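Local coordinates for protein oligogalacturonate-specific porin KdgM (PDB 4FQE) that forms a monomeric beta-barrel porin in the bacterial outer membrane, specific for oligogalacturonides and required for full virulence, at residues V1-R6 and D19-S24; S34-W39 and G59-A64; W186-E191 and V210-S215. All coordinates share one frame; numbering follows the deposited sequence. Where two conformers were deposited one is given.

Contact 1 (V1-R6 and D19-S24). With C8E ((hydroxyethyloxy)tri(ethyloxy)octane), chain G.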
loop_
_atom_site.group_PDB
_atom_site.type_symbol
_atom_site.label_atom_id
_atom_site.label_comp_id
_atom_site.label_asym_id
_atom_site.label_seq_id
_atom_site.Cartn_x
_atom_site.Cartn_y
_atom_site.Cartn_z
ATOM N N VAL A 1 -12.931 6.711 -7.748
ATOM C CA VAL A 1 -12.041 7.553 -6.944
ATOM C C VAL A 1 -12.241 7.256 -5.462
ATOM O O VAL A 1 -13.361 7.181 -5.001
ATOM C CB VAL A 1 -12.317 9.063 -7.179
ATOM C CG1 VAL A 1 -11.385 9.899 -6.324
ATOM C CG2 VAL A 1 -12.129 9.429 -8.646
ATOM N N SER A 2 -11.145 7.069 -4.749
ATOM C CA SER A 2 -11.167 6.969 -3.327
ATOM C C SER A 2 -10.186 7.965 -2.674
ATOM O O SER A 2 -9.214 8.426 -3.285
ATOM C CB SER A 2 -10.985 5.508 -2.894
ATOM O OG SER A 2 -9.678 5.063 -3.124
ATOM N N ILE A 3 -10.520 8.363 -1.451
ATOM C CA ILE A 3 -9.676 9.214 -0.631
ATOM C C ILE A 3 -9.472 8.450 0.690
ATOM O O ILE A 3 -10.432 7.984 1.315
ATOM C CB ILE A 3 -10.354 10.572 -0.381
ATOM C CG1 ILE A 3 -10.541 11.326 -1.698
ATOM C CG2 ILE A 3 -9.550 11.433 0.603
ATOM C CD1 ILE A 3 -11.484 12.517 -1.594
ATOM N N ASP A 4 -8.220 8.311 1.085
ATOM C CA ASP A 4 -7.839 7.456 2.174
ATOM C C ASP A 4 -7.048 8.324 3.137
ATOM O O ASP A 4 -5.972 8.804 2.812
ATOM C CB ASP A 4 -7.013 6.265 1.647
ATOM C CG ASP A 4 -6.676 5.243 2.728
ATOM O OD1 ASP A 4 -6.101 5.590 3.766
ATOM O OD2 ASP A 4 -6.897 4.049 2.459
ATOM N N TYR A 5 -7.595 8.494 4.331
ATOM C CA TYR A 5 -6.879 9.104 5.418
ATOM C C TYR A 5 -6.375 8.062 6.412
ATOM O O TYR A 5 -7.089 7.118 6.741
ATOM C CB TYR A 5 -7.793 10.061 6.197
ATOM C CG TYR A 5 -7.146 10.460 7.514
ATOM C CD1 TYR A 5 -6.065 11.347 7.534
ATOM C CD2 TYR A 5 -7.551 9.895 8.714
ATOM C CE1 TYR A 5 -5.454 11.689 8.734
ATOM C CE2 TYR A 5 -6.944 10.225 9.921
ATOM C CZ TYR A 5 -5.894 11.124 9.914
ATOM O OH TYR A 5 -5.303 11.449 11.110
ATOM N N ARG A 6 -5.145 8.234 6.880
ATOM C CA ARG A 6 -4.529 7.260 7.782
ATOM C C ARG A 6 -3.649 7.981 8.807
ATOM O O ARG A 6 -2.915 8.910 8.459
ATOM C CB ARG A 6 -3.696 6.220 6.992
ATOM C CG ARG A 6 -3.207 5.051 7.829
ATOM C CD ARG A 6 -2.437 4.018 7.000
ATOM N NE ARG A 6 -1.093 4.506 6.679
ATOM C CZ ARG A 6 -0.257 3.949 5.807
ATOM N NH1 ARG A 6 -0.597 2.859 5.133
ATOM N NH2 ARG A 6 0.949 4.503 5.620
ATOM N N ASP A 19 0.694 11.280 9.521
ATOM C CA ASP A 19 -0.600 11.305 8.865
ATOM C C ASP A 19 -0.441 11.342 7.352
ATOM O O ASP A 19 0.582 11.818 6.816
ATOM C CB ASP A 19 -1.416 12.516 9.312
ATOM C CG ASP A 19 -1.829 12.440 10.771
ATOM O OD1 ASP A 19 -2.833 11.795 11.107
ATOM O OD2 ASP A 19 -1.155 13.049 11.615
ATOM N N ARG A 20 -1.457 10.858 6.661
ATOM C CA ARG A 20 -1.440 10.902 5.197
ATOM C C ARG A 20 -2.821 11.079 4.595
ATOM O O ARG A 20 -3.829 10.681 5.176
ATOM C CB ARG A 20 -0.776 9.634 4.625
ATOM C CG ARG A 20 -1.611 8.354 4.705
ATOM C CD ARG A 20 -2.558 8.170 3.517
ATOM N NE ARG A 20 -3.141 6.818 3.440
ATOM C CZ ARG A 20 -2.508 5.715 3.066
ATOM N NH1 ARG A 20 -1.233 5.735 2.690
ATOM N NH2 ARG A 20 -3.170 4.557 3.078
ATOM N N LEU A 21 -2.874 11.627 3.386
ATOM C CA LEU A 21 -4.088 11.612 2.622
ATOM C C LEU A 21 -3.740 11.148 1.213
ATOM O O LEU A 21 -2.954 11.804 0.566
ATOM C CB LEU A 21 -4.676 13.006 2.529
ATOM C CG LEU A 21 -6.150 12.996 2.136
ATOM C CD1 LEU A 21 -6.885 12.618 3.416
ATOM C CD2 LEU A 21 -6.642 14.346 1.568
ATOM N N LEU A 22 -4.374 10.070 0.778
ATOM C CA LEU A 22 -4.042 9.360 -0.482
ATOM C C LEU A 22 -5.296 9.296 -1.311
ATOM O O LEU A 22 -6.303 8.723 -0.887
ATOM C CB LEU A 22 -3.513 7.950 -0.195
ATOM C CG LEU A 22 -3.449 6.910 -1.344
ATOM C CD1 LEU A 22 -2.472 7.343 -2.426
ATOM C CD2 LEU A 22 -3.078 5.537 -0.762
ATOM N N ILE A 23 -5.228 9.905 -2.498
ATOM C CA ILE A 23 -6.329 9.930 -3.416
ATOM C C ILE A 23 -5.949 9.104 -4.630
ATOM O O ILE A 23 -4.873 9.297 -5.182
ATOM C CB ILE A 23 -6.580 11.393 -3.880
ATOM C CG1 ILE A 23 -6.658 12.337 -2.680
ATOM C CG2 ILE A 23 -7.857 11.476 -4.697
ATOM C CD1 ILE A 23 -6.477 13.803 -3.133
ATOM N N SER A 24 -6.833 8.222 -5.070
ATOM C CA SER A 24 -6.477 7.356 -6.190
ATOM C C SER A 24 -7.661 6.904 -6.992
ATOM O O SER A 24 -8.825 6.997 -6.564
ATOM C CB SER A 24 -5.667 6.179 -5.671
ATOM O OG SER A 24 -6.206 5.650 -4.537
HETATM C C1 C8E G . -9.756 12.930 3.613
HETATM C C2 C8E G . -10.522 12.247 4.722
HETATM C C3 C8E G . -10.989 10.839 4.344
HETATM C C4 C8E G . -11.936 10.839 3.149
HETATM C C5 C8E G . -13.261 11.555 3.421
HETATM C C6 C8E G . -13.483 12.784 2.536
HETATM C C7 C8E G . -14.572 12.538 1.499
HETATM C C8 C8E G . -15.194 13.844 0.998
HETATM O O9 C8E G . -16.527 13.647 0.524
HETATM C C10 C8E G . -17.441 13.564 1.616
HETATM C C11 C8E G . -18.881 13.392 1.205
HETATM O O12 C8E G . -19.578 12.682 2.243
HETATM C C13 C8E G . -19.524 13.270 3.568
HETATM C C14 C8E G . -20.753 14.111 3.866
HETATM O O15 C8E G . -20.572 14.738 5.154
HETATM C C16 C8E G . -19.743 15.900 5.145
HETATM C C17 C8E G . -18.598 15.842 6.124
HETATM O O18 C8E G . -17.616 16.798 5.711
HETATM C C19 C8E G . -16.270 16.395 5.905
HETATM C C20 C8E G . -15.593 16.205 4.561
HETATM O O21 C8E G . -14.205 16.537 4.697
HETATM O O HOH W 1 -7.018 6.224 -1.998
#
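D4 OD1 is gripped side-on by the guanidinium of R20, whose NE and NH2 both donate to this one oxygen, the NH2 to OD1 distance being 3.2 Å. The oxygen lies in the guanidinium plane, yet both nitrogens reach it from above the same face of the carboxylate, the two planes standing 83° apart. Y189 OH adds a further hydrogen bond to OD1, while R20 NH1 forms a salt bridge with E36, so the arginine spans two carboxylates. R20 bends at chi2 (86°) to turn its head toward the strand of D4. The guanidinium of R6 lies flat on it, the centres 4.0 Å apart. The nearby carboxylates probably offset the like charge of this stack.

Farther down the same face, a water bridges the hydroxyls of S2 and S24 and donates to L22 O. Main-chain bonds join S2 with S24, D4 with L22 and R6 with R20 in antiparallel register.

On the face of I3 and Y5, the Y5 hydroxyl meets the carboxylate of D19, ring and carboxylate nearly coplanar at 15°. Y5 OH donates to D19 OD1 at 2.5 Å, a very short bond, and H7 ND1 is a second partner of that oxygen. I3 CG1 lies 4.0 Å from I23 CG2, the two side chains running alongside each other, and I3 CG2 packs on L21 CG. The octyl tail of a detergent molecule covers I3 and Y5, as expected of the lipid-facing surface of an outer-membrane barrel.

The two segments belong to the hairpin of strands 2-9 and 18-26. Strand 205-215 continues the sheet beyond 2-9, through backbone bonds such as that of I3 with Y214, and strand 31-40 continues it beyond 18-26.

Contact 2 (S34-W39 and G59-A64). With C8E ((hydroxyethyloxy)tri(ethyloxy)octane), chain F; OCT (N-octane), chain B.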
loop_
_atom_site.group_PDB
_atom_site.type_symbol
_atom_site.label_atom_id
_atom_site.label_comp_id
_atom_site.label_asym_id
_atom_site.label_seq_id
_atom_site.Cartn_x
_atom_site.Cartn_y
_atom_site.Cartn_z
ATOM N N SER A 34 -2.418 7.811 -8.542
ATOM C CA SER A 34 -2.666 8.232 -7.168
ATOM C C SER A 34 -1.793 9.411 -6.807
ATOM O O SER A 34 -0.759 9.626 -7.430
ATOM C CB SER A 34 -2.433 7.067 -6.201
ATOM O OG SER A 34 -1.073 6.709 -6.102
ATOM N N SER A 35 -2.232 10.200 -5.817
ATOM C CA SER A 35 -1.411 11.293 -5.311
ATOM C C SER A 35 -1.561 11.250 -3.775
ATOM O O SER A 35 -2.644 11.014 -3.283
ATOM C CB SER A 35 -1.909 12.626 -5.912
ATOM O OG SER A 35 -1.073 13.715 -5.556
ATOM N N GLU A 36 -0.465 11.389 -3.046
ATOM C CA GLU A 36 -0.510 11.268 -1.595
ATOM C C GLU A 36 0.252 12.437 -0.991
ATOM O O GLU A 36 1.329 12.775 -1.471
ATOM C CB GLU A 36 0.098 9.954 -1.126
ATOM C CG GLU A 36 0.003 9.748 0.368
ATOM C CD GLU A 36 0.415 8.354 0.821
ATOM O OE1 GLU A 36 0.932 7.542 -0.005
ATOM O OE2 GLU A 36 0.233 8.065 2.044
ATOM N N VAL A 37 -0.319 13.044 0.044
ATOM C CA VAL A 37 0.377 14.040 0.829
ATOM C C VAL A 37 0.563 13.458 2.223
ATOM O O VAL A 37 -0.326 12.766 2.727
ATOM C CB VAL A 37 -0.372 15.389 0.840
ATOM C CG1 VAL A 37 -0.472 15.909 -0.580
ATOM C CG2 VAL A 37 -1.746 15.301 1.500
ATOM N N LYS A 38 1.744 13.677 2.793
ATOM C CA LYS A 38 2.143 13.051 4.042
ATOM C C LYS A 38 2.724 14.121 4.924
ATOM O O LYS A 38 3.430 14.989 4.434
ATOM C CB LYS A 38 3.216 11.970 3.788
ATOM C CG LYS A 38 2.900 10.985 2.674
ATOM C CD LYS A 38 4.076 10.029 2.399
ATOM C CE LYS A 38 3.735 9.035 1.318
ATOM N NZ LYS A 38 4.874 8.163 0.904
ATOM N N TRP A 39 2.398 14.063 6.214
ATOM C CA TRP A 39 3.029 14.900 7.215
ATOM C C TRP A 39 3.240 14.161 8.522
ATOM O O TRP A 39 2.444 13.275 8.886
ATOM C CB TRP A 39 2.223 16.178 7.401
ATOM C CG TRP A 39 0.807 16.048 7.923
ATOM C CD1 TRP A 39 0.341 16.371 9.201
ATOM C CD2 TRP A 39 -0.395 15.646 7.177
ATOM N NE1 TRP A 39 -1.013 16.164 9.300
ATOM C CE2 TRP A 39 -1.519 15.739 8.122
ATOM C CE3 TRP A 39 -0.644 15.221 5.884
ATOM C CZ2 TRP A 39 -2.815 15.401 7.762
ATOM C CZ3 TRP A 39 -1.959 14.895 5.531
ATOM C CH2 TRP A 39 -3.015 14.966 6.455
ATOM N N GLY A 59 5.741 15.534 2.798
ATOM C CA GLY A 59 6.082 14.911 1.526
ATOM C C GLY A 59 4.881 14.671 0.651
ATOM O O GLY A 59 3.747 14.781 1.103
ATOM N N THR A 60 5.140 14.349 -0.624
ATOM C CA THR A 60 4.069 13.998 -1.530
ATOM C C THR A 60 4.546 12.902 -2.450
ATOM O O THR A 60 5.702 12.948 -2.902
ATOM C CB THR A 60 3.593 15.169 -2.382
ATOM O OG1 THR A 60 4.548 16.221 -2.292
ATOM C CG2 THR A 60 2.254 15.712 -1.899
ATOM N N GLU A 61 3.659 11.974 -2.764
ATOM C CA GLU A 61 3.996 10.909 -3.727
ATOM C C GLU A 61 2.943 10.784 -4.811
ATOM O O GLU A 61 1.758 10.890 -4.557
ATOM C CB GLU A 61 4.218 9.580 -3.021
ATOM C CG GLU A 61 4.677 8.440 -3.938
ATOM C CD GLU A 61 4.986 7.167 -3.180
ATOM O OE1 GLU A 61 4.168 6.769 -2.340
ATOM O OE2 GLU A 61 6.061 6.552 -3.402
ATOM N N VAL A 62 3.394 10.574 -6.048
ATOM C CA VAL A 62 2.481 10.287 -7.138
ATOM C C VAL A 62 2.882 8.965 -7.750
ATOM O O VAL A 62 4.067 8.642 -7.832
ATOM C CB VAL A 62 2.466 11.399 -8.219
ATOM C CG1 VAL A 62 3.857 11.598 -8.805
ATOM C CG2 VAL A 62 1.454 11.051 -9.307
ATOM N N VAL A 63 1.883 8.189 -8.154
ATOM C CA VAL A 63 2.091 6.849 -8.720
ATOM C C VAL A 63 1.215 6.772 -9.957
ATOM O O VAL A 63 0.035 7.118 -9.907
ATOM C CB VAL A 63 1.662 5.708 -7.749
ATOM C CG1 VAL A 63 1.976 4.299 -8.310
ATOM C CG2 VAL A 63 2.293 5.885 -6.368
ATOM N N ALA A 64 1.792 6.303 -11.046
ATOM C CA ALA A 64 1.045 5.873 -12.235
ATOM C C ALA A 64 1.333 4.395 -12.495
ATOM O O ALA A 64 2.438 3.934 -12.274
ATOM C CB ALA A 64 1.443 6.719 -13.447
HETATM C C1 C8E F . 2.323 8.985 -16.096
HETATM C C2 C8E F . 3.704 9.351 -15.585
HETATM C C3 C8E F . 3.764 9.830 -14.123
HETATM C C4 C8E F . 2.588 10.694 -13.700
HETATM C C5 C8E F . 2.989 11.827 -12.758
HETATM C C6 C8E F . 1.847 12.840 -12.657
HETATM C C7 C8E F . 2.177 14.046 -11.762
HETATM C C8 C8E F . 2.666 15.264 -12.554
HETATM O O9 C8E F . 2.524 16.467 -11.793
HETATM C C10 C8E F . 3.654 17.351 -11.792
HETATM C C11 C8E F . 3.196 18.752 -11.398
HETATM O O12 C8E F . 3.658 19.100 -10.085
HETATM C C13 C8E F . 2.638 19.611 -9.213
HETATM C C14 C8E F . 3.238 20.312 -7.988
HETATM O O15 C8E F . 4.528 19.768 -7.648
HETATM C C16 C8E F . 4.665 19.307 -6.298
HETATM C C17 C8E F . 5.718 18.199 -6.222
HETATM O O18 C8E F . 5.156 16.972 -6.712
HETATM C C19 C8E F . 5.281 15.835 -5.851
HETATM C C20 C8E F . 5.913 14.656 -6.590
HETATM O O21 C8E F . 6.584 15.092 -7.778
HETATM C C1 OCT B . -1.300 14.391 -10.035
HETATM C C2 OCT B . -2.011 13.052 -9.903
HETATM C C3 OCT B . -3.391 13.223 -9.261
HETATM C C4 OCT B . -4.089 11.899 -8.923
HETATM C C5 OCT B . -5.583 12.076 -8.662
HETATM C C6 OCT B . -6.331 10.739 -8.673
HETATM C C7 OCT B . -7.679 10.859 -9.369
HETATM C C8 OCT B . -7.506 10.819 -10.869
HETATM O O HOH W 2 0.448 8.292 -4.415
HETATM O O HOH W 3 1.345 7.053 -2.511
#
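E36 and E61 face each other across a hydrogen-bonded antiparallel pair, and a single water donates to both carboxylates, 2.6 Å from E36 OE1 and 2.8 Å from E61 OE1. The two oxygens themselves are 4.1 Å apart, with the carboxylate planes turned 40° from one another. In both glutamates CG is anti to the backbone N (chi1 -177° in E36, -176° in E61) and the chain runs on extended, bringing the two carboxylates within reach of one water. K38 stretches its chain obliquely across to E61, where NZ makes a long salt bridge of 3.6 Å with OE1.

Nearer the sheet, S34 OG rests against V63 CB at 3.3 Å and shares a second water with E61 O. Beneath these side chains, paired backbone bonds link S34 with V63, E36 with E61 and K38 with G59; the E36 N to E61 O bond is 2.7 Å long. The face of S35, V37, T60 and V62 meets bound amphiphiles: S35 CB lies 3.7 Å from C3 of an n-octane, and A64 CB 3.6 Å from C1 of a detergent.

Further cations hold the acids in place. E36 is paired with R20 of the adjacent strand 18-26, and R92 of strand 90-100, one strand beyond 74-85, forms a salt bridge with E61, while K38 has its main partner in E83. Water and these cations probably let both glutamates stay ionised although their oxygens lie close.

Contact 3 (W186-E191 and V210-S215). With C8E ((hydroxyethyloxy)tri(ethyloxy)octane), chain G.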
loop_
_atom_site.group_PDB
_atom_site.type_symbol
_atom_site.label_atom_id
_atom_site.label_comp_id
_atom_site.label_asym_id
_atom_site.label_seq_id
_atom_site.Cartn_x
_atom_site.Cartn_y
_atom_site.Cartn_z
ATOM N N TRP A 186 -17.805 3.917 2.784
ATOM C CA TRP A 186 -16.832 3.982 3.867
ATOM C C TRP A 186 -16.237 2.657 4.225
ATOM O O TRP A 186 -16.972 1.708 4.538
ATOM C CB TRP A 186 -17.477 4.557 5.130
ATOM C CG TRP A 186 -18.010 5.939 4.963
ATOM C CD1 TRP A 186 -19.326 6.338 4.728
ATOM C CD2 TRP A 186 -17.224 7.186 5.001
ATOM N NE1 TRP A 186 -19.392 7.726 4.617
ATOM C CE2 TRP A 186 -18.173 8.284 4.803
ATOM C CE3 TRP A 186 -15.889 7.484 5.221
ATOM C CZ2 TRP A 186 -17.760 9.615 4.758
ATOM C CZ3 TRP A 186 -15.493 8.824 5.224
ATOM C CH2 TRP A 186 -16.401 9.858 4.973
ATOM N N LYS A 187 -14.912 2.608 4.297
ATOM C CA LYS A 187 -14.164 1.392 4.660
ATOM C C LYS A 187 -13.123 1.766 5.707
ATOM O O LYS A 187 -11.952 2.073 5.374
ATOM C CB LYS A 187 -13.507 0.738 3.399
ATOM C CG LYS A 187 -12.772 -0.589 3.652
ATOM C CD LYS A 187 -12.145 -1.221 2.407
ATOM C CE LYS A 187 -10.865 -0.539 1.921
ATOM N NZ LYS A 187 -10.238 -1.226 0.706
ATOM N N PRO A 188 -13.519 1.739 6.995
ATOM C CA PRO A 188 -12.536 1.892 8.055
ATOM C C PRO A 188 -11.636 0.675 8.173
ATOM O O PRO A 188 -12.023 -0.396 7.748
ATOM C CB PRO A 188 -13.395 2.055 9.310
ATOM C CG PRO A 188 -14.662 1.365 9.008
ATOM C CD PRO A 188 -14.890 1.678 7.539
ATOM N N TYR A 189 -10.427 0.889 8.701
ATOM C CA TYR A 189 -9.470 -0.148 8.894
ATOM C C TYR A 189 -8.431 0.147 9.956
ATOM O O TYR A 189 -8.211 1.275 10.327
ATOM C CB TYR A 189 -8.779 -0.461 7.567
ATOM C CG TYR A 189 -7.948 0.690 7.022
ATOM C CD1 TYR A 189 -8.476 1.609 6.133
ATOM C CD2 TYR A 189 -6.630 0.835 7.398
ATOM C CE1 TYR A 189 -7.696 2.651 5.628
ATOM C CE2 TYR A 189 -5.847 1.864 6.923
ATOM C CZ TYR A 189 -6.369 2.766 6.033
ATOM O OH TYR A 189 -5.528 3.808 5.590
ATOM N N VAL A 190 -7.808 -0.918 10.428
ATOM C CA VAL A 190 -6.747 -0.883 11.415
ATOM C C VAL A 190 -5.607 -1.795 10.960
ATOM O O VAL A 190 -5.826 -2.789 10.229
ATOM C CB VAL A 190 -7.238 -1.304 12.820
ATOM C CG1 VAL A 190 -7.807 -2.722 12.862
ATOM C CG2 VAL A 190 -6.094 -1.200 13.810
ATOM N N GLU A 191 -4.383 -1.430 11.331
ATOM C CA GLU A 191 -3.216 -2.257 11.040
ATOM C C GLU A 191 -2.327 -2.303 12.235
ATOM O O GLU A 191 -2.190 -1.318 12.949
ATOM C CB GLU A 191 -2.389 -1.707 9.856
ATOM C CG GLU A 191 -3.203 -1.309 8.635
ATOM C CD GLU A 191 -2.382 -0.643 7.553
ATOM O OE1 GLU A 191 -1.272 -1.160 7.227
ATOM O OE2 GLU A 191 -2.870 0.393 7.010
ATOM N N VAL A 210 -4.494 3.502 12.055
ATOM C CA VAL A 210 -5.922 3.499 11.857
ATOM C C VAL A 210 -6.216 4.432 10.694
ATOM O O VAL A 210 -5.568 5.470 10.513
ATOM C CB VAL A 210 -6.677 3.963 13.119
ATOM C CG1 VAL A 210 -6.548 2.892 14.178
ATOM C CG2 VAL A 210 -6.170 5.353 13.582
ATOM N N GLY A 211 -7.199 4.057 9.896
ATOM C CA GLY A 211 -7.576 4.895 8.766
ATOM C C GLY A 211 -8.973 4.606 8.292
ATOM O O GLY A 211 -9.665 3.739 8.813
ATOM N N VAL A 212 -9.378 5.347 7.274
ATOM C CA VAL A 212 -10.626 5.108 6.605
ATOM C C VAL A 212 -10.491 5.526 5.161
ATOM O O VAL A 212 -9.827 6.526 4.842
ATOM C CB VAL A 212 -11.800 5.853 7.283
ATOM C CG1 VAL A 212 -11.543 7.351 7.281
ATOM C CG2 VAL A 212 -13.127 5.482 6.600
ATOM N N GLN A 213 -11.120 4.730 4.300
ATOM C CA GLN A 213 -11.131 4.978 2.869
ATOM C C GLN A 213 -12.541 5.303 2.459
ATOM O O GLN A 213 -13.479 4.516 2.745
ATOM C CB GLN A 213 -10.685 3.721 2.138
ATOM C CG GLN A 213 -10.440 3.944 0.663
ATOM C CD GLN A 213 -10.205 2.643 -0.075
ATOM O OE1 GLN A 213 -11.144 1.923 -0.393
ATOM N NE2 GLN A 213 -8.959 2.315 -0.301
ATOM N N TYR A 214 -12.710 6.464 1.837
ATOM C CA TYR A 214 -13.973 6.887 1.298
ATOM C C TYR A 214 -13.912 6.649 -0.210
ATOM O O TYR A 214 -12.957 7.063 -0.825
ATOM C CB TYR A 214 -14.203 8.387 1.514
ATOM C CG TYR A 214 -15.491 8.842 0.875
ATOM C CD1 TYR A 214 -15.511 9.349 -0.423
ATOM C CD2 TYR A 214 -16.695 8.703 1.540
ATOM C CE1 TYR A 214 -16.694 9.751 -1.022
ATOM C CE2 TYR A 214 -17.884 9.098 0.951
ATOM C CZ TYR A 214 -17.880 9.624 -0.317
ATOM O OH TYR A 214 -19.063 9.997 -0.892
ATOM N N SER A 215 -14.924 5.978 -0.747
ATOM C CA SER A 215 -15.086 5.760 -2.182
ATOM C C SER A 215 -16.315 6.486 -2.714
ATOM O O SER A 215 -17.408 6.428 -2.137
ATOM C CB SER A 215 -15.217 4.271 -2.490
ATOM O OG SER A 215 -14.047 3.559 -2.098
HETATM C C1 C8E G . -9.756 12.930 3.613
HETATM C C2 C8E G . -10.522 12.247 4.722
HETATM C C3 C8E G . -10.989 10.839 4.344
HETATM C C4 C8E G . -11.936 10.839 3.149
HETATM C C5 C8E G . -13.261 11.555 3.421
HETATM C C6 C8E G . -13.483 12.784 2.536
HETATM C C7 C8E G . -14.572 12.538 1.499
HETATM C C8 C8E G . -15.194 13.844 0.998
HETATM O O9 C8E G . -16.527 13.647 0.524
HETATM C C10 C8E G . -17.441 13.564 1.616
HETATM C C11 C8E G . -18.881 13.392 1.205
HETATM O O12 C8E G . -19.578 12.682 2.243
HETATM C C13 C8E G . -19.524 13.270 3.568
HETATM C C14 C8E G . -20.753 14.111 3.866
HETATM O O15 C8E G . -20.572 14.738 5.154
HETATM C C16 C8E G . -19.743 15.900 5.145
HETATM C C17 C8E G . -18.598 15.842 6.124
HETATM O O18 C8E G . -17.616 16.798 5.711
HETATM C C19 C8E G . -16.270 16.395 5.905
HETATM C C20 C8E G . -15.593 16.205 4.561
HETATM O O21 C8E G . -14.205 16.537 4.697
HETATM O O HOH W 4 -8.999 -0.612 -1.641
#
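The last hairpin of the barrel, made of strands 186-195 and 205-215, carries an aromatic pair on its membrane-facing side. The edge of Y214 is directed at the face of the six-membered ring of W186, with centroids 4.8 Å apart and planes at 66°. Y214 CD2 makes the closest approach, 3.5 Å from W186 CZ2, and sits toward the rim of the indole. With its CG anti to the carbonyl carbon (chi1 -60°), W186 swings its ring toward the neighbouring strand, where V212 CG2 meets the indole edge at CE3, 3.7 Å away. A detergent chain passes over one face of Y214, its C7 lying above the ring.

On the other side of the sheet Y189 leans across G211. The glycine CA lies 3.9 Å from the ring centroid, only 20° off the normal, a CH-pi contact over the face; G211 has no side chain, so the ring lies directly on its backbone. The Y189 hydroxyl has its partner in D4, and K177 makes a cation-pi contact with the ring. K187 and Q213 lie side by side, pointing the same way, and one water accepts from K187 NZ at 2.7 Å and from Q213 NE2 at 3.2 Å. Backbone bonds pair K187 with Q213 and Y189 with G211.

The hairpin thus separates two chemistries: the rings of W186 and Y214 meet the detergent, with V212 packed beside them, whereas the inward face offers amide, ammonium and phenol groups tied by water and by D4.

How the contacts relate
All three contacts are antiparallel pairings of consecutive strands in the wall of one closed barrel; the connection in contact 2 is the longest. Contacts 1 and 3 are surface contacts, whereas contact 2 is partly buried. Contact 1 lies between the others: its strand 18-26 neighbours strand 31-40 of contact 2, and its strand 2-9 pairs with strand 205-215 of contact 3, closing the barrel. R20-E36 links contacts 1 and 2, D4-Y189 links 1 and 3; contacts 2 and 3 do not touch. Contact 1 has a direct salt bridge and stacked arginines; contact 2 sets two acids side by side, bridged by water and held by outside cations; contact 3 is aromatic and shares one detergent with contact 1.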